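Local atomic coordinates of ribosomal protein L11 methyltransferase (Lactobacillus delbrueckii subsp. bulgaricus ATCC BAA-365, PDB entry 3GRZ), a protein that probably methylates lysines of ribosomal protein L11 with S-adenosyl-L-methionine as donor, through the C-terminal methyltransferase domain present here. Residues 43-48 and 186-191. Numbering follows the deposited sequence.
Sequences NHQTTQ and GRWIGL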
# COMPACT_ATOMS: atom_id res chain seq x y z
N ASN B 43 -1.25 7.61 15.85
CA ASN B 43 -0.35 8.23 14.88
C ASN B 43 -0.78 7.84 13.46
O ASN B 43 -0.84 6.65 13.14
CB ASN B 43 1.09 7.80 15.15
CG ASN B 43 2.12 8.60 14.37
OD1 ASN B 43 1.90 9.01 13.22
ND2 ASN B 43 3.28 8.82 14.98
N HIS B 44 -1.07 8.84 12.64
CA HIS B 44 -1.65 8.64 11.31
C HIS B 44 -0.69 8.02 10.31
O HIS B 44 -1.10 7.13 9.55
CB HIS B 44 -2.21 9.95 10.76
CG HIS B 44 -3.21 10.60 11.65
ND1 HIS B 44 -4.30 9.93 12.17
CD2 HIS B 44 -3.30 11.87 12.13
CE1 HIS B 44 -5.00 10.74 12.93
NE2 HIS B 44 -4.42 11.93 12.92
N GLN B 45 0.57 8.47 10.33
CA GLN B 45 1.63 7.89 9.51
C GLN B 45 1.82 6.39 9.78
O GLN B 45 1.87 5.60 8.84
CB GLN B 45 2.97 8.66 9.68
CG GLN B 45 3.30 9.62 8.51
CD GLN B 45 4.44 10.63 8.80
OE1 GLN B 45 4.89 10.81 9.95
NE2 GLN B 45 4.90 11.31 7.74
N THR B 46 1.89 6.00 11.05
CA THR B 46 2.18 4.61 11.37
C THR B 46 0.99 3.71 11.09
O THR B 46 1.16 2.57 10.65
CB THR B 46 2.67 4.42 12.83
OG1 THR B 46 1.63 4.82 13.73
CG2 THR B 46 3.93 5.26 13.09
N THR B 47 -0.22 4.26 11.31
CA THR B 47 -1.45 3.57 10.95
C THR B 47 -1.47 3.28 9.44
O THR B 47 -1.75 2.17 9.05
CB THR B 47 -2.70 4.37 11.41
OG1 THR B 47 -2.73 4.38 12.84
CG2 THR B 47 -4.00 3.74 10.93
N GLN B 48 -1.15 4.29 8.62
CA GLN B 48 -1.14 4.11 7.17
C GLN B 48 -0.12 3.05 6.72
O GLN B 48 -0.43 2.26 5.84
CB GLN B 48 -0.86 5.44 6.46
CG GLN B 48 -0.92 5.34 4.93
CD GLN B 48 -0.58 6.64 4.24
OE1 GLN B 48 0.57 7.09 4.27
NE2 GLN B 48 -1.58 7.26 3.62
N GLY B 186 8.26 9.97 6.83
CA GLY B 186 8.83 10.84 7.87
C GLY B 186 9.93 10.08 8.58
O GLY B 186 10.80 9.52 7.93
N ARG B 187 9.86 10.01 9.90
CA ARG B 187 10.85 9.23 10.65
C ARG B 187 10.40 7.80 10.95
O ARG B 187 11.14 7.02 11.56
CB ARG B 187 11.31 9.99 11.91
CG ARG B 187 10.29 10.22 13.04
CD ARG B 187 10.96 11.05 14.18
NE ARG B 187 12.18 10.40 14.69
CZ ARG B 187 13.28 11.03 15.13
NH1 ARG B 187 13.35 12.35 15.16
NH2 ARG B 187 14.31 10.30 15.56
N TRP B 188 9.20 7.46 10.49
CA TRP B 188 8.56 6.18 10.82
C TRP B 188 8.77 5.11 9.78
O TRP B 188 8.73 5.38 8.59
CB TRP B 188 7.05 6.36 11.05
CG TRP B 188 6.78 7.30 12.16
CD1 TRP B 188 6.27 8.57 12.06
CD2 TRP B 188 7.03 7.07 13.55
NE1 TRP B 188 6.18 9.13 13.30
CE2 TRP B 188 6.63 8.24 14.24
CE3 TRP B 188 7.54 5.99 14.28
CZ2 TRP B 188 6.73 8.35 15.63
CZ3 TRP B 188 7.64 6.10 15.66
CH2 TRP B 188 7.24 7.28 16.32
N ILE B 189 8.96 3.88 10.25
CA ILE B 189 9.21 2.73 9.41
C ILE B 189 8.10 1.70 9.59
O ILE B 189 7.65 1.45 10.72
CB ILE B 189 10.57 2.05 9.79
CG1 ILE B 189 11.72 3.07 9.81
CG2 ILE B 189 10.89 0.86 8.89
CD1 ILE B 189 12.26 3.45 8.48
N GLY B 190 7.67 1.12 8.48
CA GLY B 190 6.80 -0.06 8.49
C GLY B 190 7.48 -1.20 7.75
O GLY B 190 8.18 -0.98 6.77
N LEU B 191 7.28 -2.43 8.22
CA LEU B 191 7.89 -3.60 7.60
C LEU B 191 6.90 -4.72 7.31
O LEU B 191 6.09 -5.05 8.18
CB LEU B 191 8.99 -4.19 8.49
CG LEU B 191 10.10 -3.28 9.03
CD1 LEU B 191 10.90 -4.06 10.08
CD2 LEU B 191 11.01 -2.81 7.89
O HOH W 1 7.78 11.84 11.19
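The indole of W188 stands at the start of helix 44-57, where T46 CG2 lies over one of its faces and N43 ND2 approaches obliquely from the same side. T46 CG2 lies 3.9 Å from the centroid of the five-membered ring of W188, 25° off its normal, a CH-pi contact and the tightly packed part of the interface. With OG1 between the backbone N and the carbonyl carbon (chi1 63°), CG2 lies anti to the carbonyl carbon, over the ring, while OG1 bonds to N132, a predicted S-adenosyl-L-methionine-binding residue. N43 brings its amide nearly perpendicular to the indole, ND2 3.4 Å from W188 NE1; as both are donors, they touch without bonding. N43 is the N-cap of the helix, and its OD1 accepts a weak bond from Q45 N. In this Rossmann-like methyltransferase fold the contact packs the first turn of helix 44-57, which includes the predicted cofactor-binding T47, against strand 188-195, an antiparallel member of the seven-stranded sheet. Toward solvent the fit slackens. Q45 crosses W188 at about a right angle, bringing OE1 to the ring edge, in its plane, 3.4 Å from W188 CD1, and its NE2 stays 3.7 Å from G186 N. Beyond, a water accepts from R187 N at 3.1 Å and donates only weakly to Q45 OE1.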